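Local coordinates for putative glutathione S-transferase (Corynebacterium glutamicum, PDB 3M1G), which probably acts as a glutathione transferase of the ECM4-like subfamily, with a cysteine as its likely nucleophile, at residues N29-A37 against V149-D160; L176-M185 against M237-I246. All coordinates share one frame; numbering follows the deposited sequence. Where two conformers were deposited one is given.

Contact 1 (N29-A37 against V149-D160); sequences NYIDDRIVA and VVTNDYPSITID
The N152 side-chain amide does the work of a strand's backbone. Its ND2 donates to N29 O at 2.9 Å, in both the carbonyl plane and its own amide plane, while OD1 accepts from I31 N at 2.8 Å along a nearly straight N-H (173°). With N152 N donating to I31 O at 2.9 Å, three bonds tie one residue to 29-31. A chi1 of 52°, with CG between backbone N and carbonyl carbon, turns the amide onto that edge. N29 OD1 looks elsewhere, to T137.

The Y30 hydroxyl donates to D153 OD1 at 2.7 Å, coming from above the carboxylate, 70° out of its plane. D153 is the N-cap of helix 154-163, its OD2 making a weak capping bond with S156 N. Two turns further on, R34 grips D160 side-on, NE to OD2 (2.9 Å) and NH2 to OD1 (3.0 Å). OD2 uses its syn lone pair, whereas OD1 is met from above, the guanidinium and carboxylate planes being turned against each other. A water joins the same OD2 to I35 N. Apolar contacts fill in beside them: I31 CD1 on V149 CG1 (3.7 Å) and I35 CG1 on V150 CG1.

The chemistry implies attachment by directional polar bonds, holding 29-37 along the edge strand 149-151 and the following helix; the paired R34 would probably favour a charged D160.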
loop_
_atom_site.group_PDB
_atom_site.type_symbol
_atom_site.label_atom_id
_atom_site.label_comp_id
_atom_site.label_asym_id
_atom_site.label_seq_id
_atom_site.Cartn_x
_atom_site.Cartn_y
_atom_site.Cartn_z
ATOM N N ASN A 29 5.018 -33.803 -8.997
ATOM C CA ASN A 29 6.460 -34.196 -9.129
ATOM C C ASN A 29 7.275 -33.641 -7.953
ATOM O O ASN A 29 8.316 -33.021 -8.165
ATOM C CB ASN A 29 7.054 -33.753 -10.501
ATOM C CG ASN A 29 6.633 -32.318 -10.915
ATOM O OD1 ASN A 29 7.094 -31.319 -10.342
ATOM N ND2 ASN A 29 5.745 -32.224 -11.926
ATOM N N TYR A 30 6.770 -33.847 -6.729
ATOM C CA TYR A 30 7.531 -33.623 -5.496
ATOM C C TYR A 30 8.704 -34.648 -5.316
ATOM O O TYR A 30 8.465 -35.882 -5.204
ATOM C CB TYR A 30 6.596 -33.739 -4.306
ATOM C CG TYR A 30 7.309 -33.580 -2.988
ATOM C CD1 TYR A 30 8.032 -32.418 -2.707
ATOM C CD2 TYR A 30 7.275 -34.596 -2.021
ATOM C CE1 TYR A 30 8.691 -32.265 -1.500
ATOM C CE2 TYR A 30 7.920 -34.448 -0.801
ATOM C CZ TYR A 30 8.627 -33.281 -0.549
ATOM O OH TYR A 30 9.263 -33.132 0.658
ATOM N N ILE A 31 9.943 -34.145 -5.310
ATOM C CA ILE A 31 11.135 -34.993 -5.294
ATOM C C ILE A 31 11.974 -34.650 -4.077
ATOM O O ILE A 31 12.485 -33.523 -3.969
ATOM C CB ILE A 31 11.978 -34.802 -6.562
ATOM C CG1 ILE A 31 11.096 -34.852 -7.811
ATOM C CG2 ILE A 31 13.062 -35.875 -6.668
ATOM C CD1 ILE A 31 11.895 -35.067 -9.070
ATOM N N ASP A 32 12.098 -35.609 -3.161
ATOM C CA ASP A 32 12.767 -35.392 -1.874
ATOM C C ASP A 32 13.952 -36.319 -1.652
ATOM O O ASP A 32 14.219 -36.720 -0.519
ATOM C CB ASP A 32 11.772 -35.485 -0.689
ATOM C CG ASP A 32 11.110 -36.847 -0.586
ATOM O OD1 ASP A 32 11.130 -37.605 -1.593
ATOM O OD2 ASP A 32 10.570 -37.181 0.495
ATOM N N ASP A 33 14.694 -36.649 -2.718
ATOM C CA ASP A 33 16.034 -37.221 -2.543
ATOM C C ASP A 33 16.877 -36.173 -1.837
ATOM O O ASP A 33 16.466 -35.025 -1.739
ATOM C CB ASP A 33 16.707 -37.559 -3.886
ATOM C CG ASP A 33 16.099 -38.737 -4.576
ATOM O OD1 ASP A 33 15.191 -39.406 -4.003
ATOM O OD2 ASP A 33 16.568 -39.040 -5.707
ATOM N N ARG A 34 18.057 -36.563 -1.348
ATOM C CA ARG A 34 18.942 -35.637 -0.635
ATOM C C ARG A 34 20.369 -35.852 -1.113
ATOM O O ARG A 34 20.720 -36.965 -1.544
ATOM C CB ARG A 34 18.844 -35.864 0.881
ATOM C CG ARG A 34 17.498 -35.430 1.472
ATOM C CD ARG A 34 17.416 -35.754 2.997
ATOM N NE ARG A 34 18.533 -35.085 3.675
ATOM C CZ ARG A 34 19.280 -35.607 4.654
ATOM N NH1 ARG A 34 19.053 -36.812 5.135
ATOM N NH2 ARG A 34 20.295 -34.912 5.156
ATOM N N ILE A 35 21.150 -34.778 -1.106
ATOM C CA ILE A 35 22.564 -34.846 -1.382
ATOM C C ILE A 35 23.300 -34.803 -0.043
ATOM O O ILE A 35 23.131 -33.857 0.718
ATOM C CB ILE A 35 23.052 -33.714 -2.320
ATOM C CG1 ILE A 35 22.090 -33.510 -3.496
ATOM C CG2 ILE A 35 24.440 -34.075 -2.878
ATOM C CD1 ILE A 35 22.543 -32.497 -4.563
ATOM N N VAL A 36 24.073 -35.842 0.250
ATOM C CA VAL A 36 24.654 -36.035 1.566
ATOM C C VAL A 36 26.156 -36.348 1.549
ATOM O O VAL A 36 26.717 -36.802 0.550
ATOM C CB VAL A 36 23.910 -37.132 2.363
ATOM C CG1 VAL A 36 22.407 -36.809 2.447
ATOM C CG2 VAL A 36 24.151 -38.530 1.754
ATOM N N ALA A 37 26.774 -36.069 2.691
ATOM C CA ALA A 37 28.195 -36.290 2.937
ATOM C C ALA A 37 28.556 -37.768 3.044
ATOM O O ALA A 37 29.681 -38.127 2.691
ATOM C CB ALA A 37 28.647 -35.544 4.216
ATOM N N VAL A 149 16.193 -34.236 -12.008
ATOM C CA VAL A 149 15.950 -33.435 -10.829
ATOM C C VAL A 149 16.266 -34.310 -9.637
ATOM O O VAL A 149 15.646 -35.350 -9.427
ATOM C CB VAL A 149 14.503 -32.947 -10.738
ATOM C CG1 VAL A 149 14.271 -32.224 -9.398
ATOM C CG2 VAL A 149 14.174 -32.027 -11.928
ATOM N N VAL A 150 17.261 -33.879 -8.862
ATOM C CA VAL A 150 17.650 -34.560 -7.630
ATOM C C VAL A 150 16.680 -34.258 -6.509
ATOM O O VAL A 150 16.167 -35.180 -5.857
ATOM C CB VAL A 150 19.091 -34.169 -7.242
ATOM C CG1 VAL A 150 19.475 -34.807 -5.916
ATOM C CG2 VAL A 150 20.042 -34.560 -8.396
ATOM N N THR A 151 16.385 -32.979 -6.296
ATOM C CA THR A 151 15.430 -32.609 -5.275
ATOM C C THR A 151 14.786 -31.247 -5.534
ATOM O O THR A 151 15.434 -30.329 -6.033
ATOM C CB THR A 151 16.085 -32.533 -3.853
ATOM O OG1 THR A 151 15.207 -31.837 -2.949
ATOM C CG2 THR A 151 17.423 -31.828 -3.914
ATOM N N ASN A 152 13.518 -31.130 -5.159
ATOM C CA ASN A 152 12.834 -29.836 -5.089
ATOM C C ASN A 152 12.228 -29.601 -3.709
ATOM O O ASN A 152 11.317 -28.799 -3.540
ATOM C CB ASN A 152 11.759 -29.666 -6.195
ATOM C CG ASN A 152 10.793 -30.801 -6.261
ATOM O OD1 ASN A 152 10.460 -31.411 -5.250
ATOM N ND2 ASN A 152 10.330 -31.118 -7.484
ATOM N N ASP A 153 12.744 -30.300 -2.712
ATOM C CA ASP A 153 12.286 -30.112 -1.366
ATOM C C ASP A 153 13.088 -28.963 -0.718
ATOM O O ASP A 153 14.162 -29.177 -0.102
ATOM C CB ASP A 153 12.431 -31.407 -0.595
ATOM C CG ASP A 153 11.920 -31.272 0.824
ATOM O OD1 ASP A 153 10.752 -30.934 0.977
ATOM O OD2 ASP A 153 12.696 -31.478 1.758
ATOM N N TYR A 154 12.572 -27.750 -0.873
ATOM C CA TYR A 154 13.362 -26.540 -0.577
ATOM C C TYR A 154 13.788 -26.407 0.910
ATOM O O TYR A 154 14.908 -25.942 1.160
ATOM C CB TYR A 154 12.717 -25.235 -1.152
ATOM C CG TYR A 154 11.342 -24.996 -0.637
ATOM C CD1 TYR A 154 11.152 -24.359 0.580
ATOM C CD2 TYR A 154 10.234 -25.477 -1.310
ATOM C CE1 TYR A 154 9.900 -24.210 1.115
ATOM C CE2 TYR A 154 8.945 -25.332 -0.785
ATOM C CZ TYR A 154 8.801 -24.690 0.440
ATOM O OH TYR A 154 7.577 -24.495 0.982
ATOM N N PRO A 155 12.967 -26.881 1.883
ATOM C CA PRO A 155 13.483 -26.866 3.280
ATOM C C PRO A 155 14.743 -27.745 3.500
ATOM O O PRO A 155 15.671 -27.303 4.176
ATOM C CB PRO A 155 12.317 -27.396 4.116
ATOM C CG PRO A 155 11.048 -27.162 3.202
ATOM C CD PRO A 155 11.572 -27.395 1.818
ATOM N N SER A 156 14.804 -28.938 2.919
ATOM C CA SER A 156 15.981 -29.742 3.096
ATOM C C SER A 156 17.160 -29.250 2.268
ATOM O O SER A 156 18.318 -29.479 2.648
ATOM C CB SER A 156 15.702 -31.248 2.873
ATOM O OG SER A 156 15.454 -31.506 1.532
ATOM N N ILE A 157 16.908 -28.493 1.203
ATOM C CA ILE A 157 18.002 -27.976 0.407
ATOM C C ILE A 157 18.900 -27.081 1.245
ATOM O O ILE A 157 20.099 -27.272 1.258
ATOM C CB ILE A 157 17.533 -27.276 -0.906
ATOM C CG1 ILE A 157 17.008 -28.331 -1.874
ATOM C CG2 ILE A 157 18.693 -26.487 -1.586
ATOM C CD1 ILE A 157 16.361 -27.776 -3.161
ATOM N N THR A 158 18.336 -26.123 1.973
ATOM C CA THR A 158 19.152 -25.176 2.723
ATOM C C THR A 158 19.742 -25.832 3.975
ATOM O O THR A 158 20.896 -25.569 4.323
ATOM C CB THR A 158 18.371 -23.862 3.086
ATOM O OG1 THR A 158 17.123 -24.209 3.706
ATOM C CG2 THR A 158 18.086 -23.011 1.799
ATOM N N ILE A 159 18.998 -26.724 4.621
ATOM C CA ILE A 159 19.558 -27.433 5.761
ATOM C C ILE A 159 20.754 -28.247 5.286
ATOM O O ILE A 159 21.832 -28.215 5.878
ATOM C CB ILE A 159 18.510 -28.338 6.467
ATOM C CG1 ILE A 159 17.404 -27.515 7.094
ATOM C CG2 ILE A 159 19.136 -29.174 7.544
ATOM C CD1 ILE A 159 17.920 -26.366 7.990
ATOM N N ASP A 160 20.590 -28.947 4.177
ATOM C CA ASP A 160 21.692 -29.772 3.656
ATOM C C ASP A 160 22.873 -28.938 3.144
ATOM O O ASP A 160 24.031 -29.331 3.340
ATOM C CB ASP A 160 21.182 -30.763 2.618
ATOM C CG ASP A 160 20.301 -31.872 3.250
ATOM O OD1 ASP A 160 20.251 -31.998 4.518
ATOM O OD2 ASP A 160 19.701 -32.666 2.479
HETATM O O HOH W 1 14.135 -34.322 1.925
HETATM O O HOH W 2 17.149 -32.018 -0.440
HETATM O O HOH W 3 15.879 -37.749 -8.072
HETATM O O HOH W 4 19.853 -32.314 -0.188
#

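Contact 2 (L176-M185 against M237-I246); sequences LYPAELREEM and MGDHITEADI
M185, a selenomethionine, reaches from helix 182-197 to the start of helix 243-253, and each of its side-chain atoms meets the segment 237-246. CB lies 4.1 Å from CE of M237, the second selenomethionine. CG, carried across by a chi1 of -154° that sets it anti to the backbone N, packs on A244 CB and on M237 SE, each at 4.0 Å. SE comes to 3.8 Å from A244 N and also touches E243 CB; within its own segment it sits at the edge of the Y177 ring, in the ring plane. The final bend, chi3 -52°, brings CE to 4.0 Å from T242 CB, so M185 and T242 meet tip to tip.

M237 folds back at chi2 and chi3, and its side chain passes that of E184 in the opposite direction. E184 was deposited in two conformers, and its finer contacts are therefore left aside.

The backbone supplies the one direct hydrogen bond between the segments, E243 N to L176 O (2.8 Å, 166°). The next turn of the chain is fixed from within: D245 OD2 accepts from N of T242, the N-cap residue, at 2.9 Å on its anti lone pair. This is one half of a capping box and matches the S/T-x-x-D motif familiar at this helix of glutathione transferases.

L176 CD1 crosses I246 CD1 at 3.9 Å, and both side chains rest on L82 of helix 71-83. The contact therefore joins the beginnings of helices 182-197 and 243-253, with helix 154-163 alongside (N162 touches L176 and E243) and helix 71-83 packed under L176 and I246.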
loop_
_atom_site.group_PDB
_atom_site.type_symbol
_atom_site.label_atom_id
_atom_site.label_comp_id
_atom_site.label_asym_id
_atom_site.label_seq_id
_atom_site.Cartn_x
_atom_site.Cartn_y
_atom_site.Cartn_z
ATOM N N LEU A 176 25.072 -21.314 10.227
ATOM C CA LEU A 176 23.714 -20.752 10.132
ATOM C C LEU A 176 22.660 -21.638 10.831
ATOM O O LEU A 176 21.514 -21.222 11.012
ATOM C CB LEU A 176 23.312 -20.558 8.649
ATOM C CG LEU A 176 24.208 -19.581 7.895
ATOM C CD1 LEU A 176 23.911 -19.582 6.393
ATOM C CD2 LEU A 176 24.059 -18.092 8.492
ATOM N N TYR A 177 23.038 -22.857 11.190
ATOM C CA TYR A 177 22.088 -23.819 11.767
ATOM C C TYR A 177 22.750 -24.567 12.931
ATOM O O TYR A 177 22.969 -25.791 12.862
ATOM C CB TYR A 177 21.639 -24.781 10.692
ATOM C CG TYR A 177 20.408 -25.628 11.041
ATOM C CD1 TYR A 177 19.213 -25.023 11.449
ATOM C CD2 TYR A 177 20.422 -27.013 10.927
ATOM C CE1 TYR A 177 18.077 -25.777 11.742
ATOM C CE2 TYR A 177 19.255 -27.797 11.217
ATOM C CZ TYR A 177 18.099 -27.146 11.629
ATOM O OH TYR A 177 16.931 -27.819 11.929
ATOM N N PRO A 178 23.116 -23.834 13.977
ATOM C CA PRO A 178 23.908 -24.447 15.045
ATOM C C PRO A 178 23.112 -25.413 15.925
ATOM O O PRO A 178 21.949 -25.132 16.269
ATOM C CB PRO A 178 24.343 -23.254 15.889
ATOM C CG PRO A 178 23.634 -22.101 15.390
ATOM C CD PRO A 178 22.798 -22.433 14.261
ATOM N N ALA A 179 23.764 -26.511 16.288
ATOM C CA ALA A 179 23.168 -27.607 17.041
ATOM C C ALA A 179 22.331 -27.147 18.226
ATOM O O ALA A 179 21.220 -27.630 18.417
ATOM C CB ALA A 179 24.278 -28.611 17.513
ATOM N N GLU A 180 22.826 -26.184 18.988
ATOM C CA GLU A 180 22.166 -25.778 20.241
ATOM C C GLU A 180 20.882 -24.985 20.010
ATOM O O GLU A 180 20.152 -24.731 20.972
ATOM C CB GLU A 180 23.056 -24.858 21.089
ATOM C CG GLU A 180 24.560 -24.985 20.866
ATOM C CD GLU A 180 25.048 -24.183 19.651
ATOM O OE1 GLU A 180 24.865 -22.937 19.620
ATOM O OE2 GLU A 180 25.642 -24.827 18.757
ATOM N N LEU A 181 20.641 -24.512 18.785
ATOM C CA LEU A 181 19.459 -23.685 18.525
ATOM C C LEU A 181 18.399 -24.438 17.735
ATOM O O LEU A 181 17.301 -23.911 17.565
ATOM C CB LEU A 181 19.850 -22.402 17.740
ATOM C CG LEU A 181 20.811 -21.419 18.422
ATOM C CD1 LEU A 181 21.134 -20.233 17.499
ATOM C CD2 LEU A 181 20.230 -20.947 19.736
ATOM N N ARG A 182 18.732 -25.630 17.216
ATOM C CA ARG A 182 17.862 -26.334 16.250
ATOM C C ARG A 182 16.477 -26.663 16.814
ATOM O O ARG A 182 15.457 -26.513 16.125
ATOM C CB ARG A 182 18.511 -27.620 15.725
ATOM C CG ARG A 182 19.687 -27.363 14.817
ATOM C CD ARG A 182 20.350 -28.646 14.294
ATOM N NE ARG A 182 21.673 -28.273 13.829
ATOM C CZ ARG A 182 22.714 -29.084 13.688
ATOM N NH1 ARG A 182 22.596 -30.368 13.935
ATOM N NH2 ARG A 182 23.898 -28.594 13.311
ATOM N N GLU A 183 16.459 -27.091 18.067
ATOM C CA GLU A 183 15.213 -27.417 18.756
ATOM C C GLU A 183 14.284 -26.241 18.926
ATOM O O GLU A 183 13.127 -26.374 18.653
ATOM C CB GLU A 183 15.457 -27.999 20.161
ATOM C CG GLU A 183 15.447 -29.471 20.182
ATOM C CD GLU A 183 15.293 -30.084 21.609
ATOM O OE1 GLU A 183 15.773 -31.212 21.744
ATOM O OE2 GLU A 183 14.707 -29.483 22.555
ATOM N N GLU A 184 14.757 -25.121 19.456
ATOM C CA GLU A 184 13.897 -23.917 19.581
ATOM C C GLU A 184 13.582 -23.340 18.213
ATOM O O GLU A 184 12.558 -22.737 18.038
ATOM C CB GLU A 184 14.496 -22.791 20.447
ATOM C CG GLU A 184 13.513 -21.561 20.664
ATOM C CD GLU A 184 14.217 -20.252 21.059
ATOM O OE1 GLU A 184 15.427 -20.280 21.357
ATOM O OE2 GLU A 184 13.557 -19.188 21.060
HETATM N N MSE A 185 14.455 -23.548 17.233
HETATM C CA MSE A 185 14.237 -22.963 15.909
HETATM C C MSE A 185 13.057 -23.618 15.179
HETATM O O MSE A 185 12.355 -22.956 14.380
HETATM C CB MSE A 185 15.498 -23.060 15.047
HETATM C CG MSE A 185 15.588 -22.011 13.980
HETATM SE SE MSE A 185 17.185 -22.092 12.830
HETATM C CE MSE A 185 18.571 -22.146 14.224
HETATM N N MSE A 237 16.762 -15.678 16.209
HETATM C CA MSE A 237 17.308 -16.567 17.212
HETATM C C MSE A 237 18.440 -15.911 18.021
HETATM O O MSE A 237 19.331 -16.605 18.508
HETATM C CB MSE A 237 17.821 -17.849 16.556
HETATM C CG MSE A 237 16.826 -18.531 15.623
HETATM SE SE MSE A 237 15.115 -18.953 16.492
HETATM C CE MSE A 237 15.765 -20.038 17.866
ATOM N N GLY A 238 18.432 -14.595 18.148
ATOM C CA GLY A 238 19.370 -13.924 19.049
ATOM C C GLY A 238 20.398 -13.052 18.345
ATOM O O GLY A 238 20.063 -12.280 17.463
ATOM N N ASP A 239 21.661 -13.223 18.716
ATOM C CA ASP A 239 22.687 -12.254 18.336
ATOM C C ASP A 239 23.152 -12.344 16.887
ATOM O O ASP A 239 23.699 -11.373 16.387
ATOM C CB ASP A 239 23.918 -12.413 19.239
ATOM C CG ASP A 239 23.703 -11.846 20.633
ATOM O OD1 ASP A 239 22.732 -11.088 20.830
ATOM O OD2 ASP A 239 24.522 -12.158 21.510
ATOM N N HIS A 240 23.003 -13.510 16.256
ATOM C CA HIS A 240 23.519 -13.734 14.905
ATOM C C HIS A 240 22.474 -14.295 13.934
ATOM O O HIS A 240 21.510 -14.934 14.342
ATOM C CB HIS A 240 24.777 -14.655 14.938
ATOM C CG HIS A 240 25.832 -14.194 15.905
ATOM N ND1 HIS A 240 26.344 -12.915 15.874
ATOM C CD2 HIS A 240 26.443 -14.822 16.949
ATOM C CE1 HIS A 240 27.231 -12.771 16.858
ATOM N NE2 HIS A 240 27.289 -13.903 17.539
ATOM N N ILE A 241 22.719 -14.075 12.646
ATOM C CA ILE A 241 21.860 -14.564 11.578
ATOM C C ILE A 241 21.865 -16.102 11.547
ATOM O O ILE A 241 22.916 -16.740 11.725
ATOM C CB ILE A 241 22.300 -14.011 10.206
ATOM C CG1 ILE A 241 22.061 -12.503 10.185
ATOM C CG2 ILE A 241 21.579 -14.756 9.016
ATOM C CD1 ILE A 241 22.680 -11.732 9.016
ATOM N N THR A 242 20.671 -16.675 11.404
ATOM C CA THR A 242 20.491 -18.119 11.238
ATOM C C THR A 242 19.562 -18.433 10.064
ATOM O O THR A 242 18.972 -17.543 9.437
ATOM C CB THR A 242 19.863 -18.760 12.508
ATOM O OG1 THR A 242 18.590 -18.140 12.776
ATOM C CG2 THR A 242 20.800 -18.633 13.757
ATOM N N GLU A 243 19.454 -19.720 9.755
ATOM C CA GLU A 243 18.477 -20.238 8.818
ATOM C C GLU A 243 17.079 -19.613 8.946
ATOM O O GLU A 243 16.413 -19.409 7.929
ATOM C CB GLU A 243 18.370 -21.760 9.013
ATOM C CG GLU A 243 17.282 -22.495 8.248
ATOM C CD GLU A 243 17.651 -22.864 6.787
ATOM O OE1 GLU A 243 18.834 -22.739 6.413
ATOM O OE2 GLU A 243 16.738 -23.318 6.039
ATOM N N ALA A 244 16.603 -19.422 10.175
ATOM C CA ALA A 244 15.302 -18.773 10.416
ATOM C C ALA A 244 15.144 -17.415 9.730
ATOM O O ALA A 244 14.099 -17.119 9.137
ATOM C CB ALA A 244 15.034 -18.658 11.958
ATOM N N ASP A 245 16.196 -16.594 9.773
ATOM C CA ASP A 245 16.188 -15.273 9.125
ATOM C C ASP A 245 16.189 -15.408 7.598
ATOM O O ASP A 245 15.510 -14.659 6.872
ATOM C CB ASP A 245 17.387 -14.459 9.613
ATOM C CG ASP A 245 17.459 -14.357 11.110
ATOM O OD1 ASP A 245 16.532 -13.759 11.721
ATOM O OD2 ASP A 245 18.465 -14.868 11.692
ATOM N N ILE A 246 16.889 -16.429 7.088
ATOM C CA ILE A 246 16.925 -16.683 5.678
ATOM C C ILE A 246 15.552 -17.137 5.133
ATOM O O ILE A 246 15.251 -16.907 3.960
ATOM C CB ILE A 246 18.037 -17.678 5.400
ATOM C CG1 ILE A 246 19.392 -16.956 5.694
ATOM C CG2 ILE A 246 17.972 -18.216 3.975
ATOM C CD1 ILE A 246 20.493 -17.844 6.022
#

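From the first modelled residue, the chain runs through strand 34-36, the remaining strands and helix 71-83 before strand 149-151 and helix 154-163 return to the start, closing contact 1 across 111 residues, of which 100-135 are not modelled. Contact 2 opens only afterwards, and its 51 intervening residues are mostly helix. The two loops follow in series, neither nesting nor crossing. Their centres are about 20 Å apart, yet helix 154-163 links them: T158 OG1 lies 2.5 Å from E243 OE2, a probable hydrogen bond, and I159 CD1 packs on Y177 CZ. Together they connect the N-terminal extension and thioredoxin-like sheet to the all-helical C-terminal part.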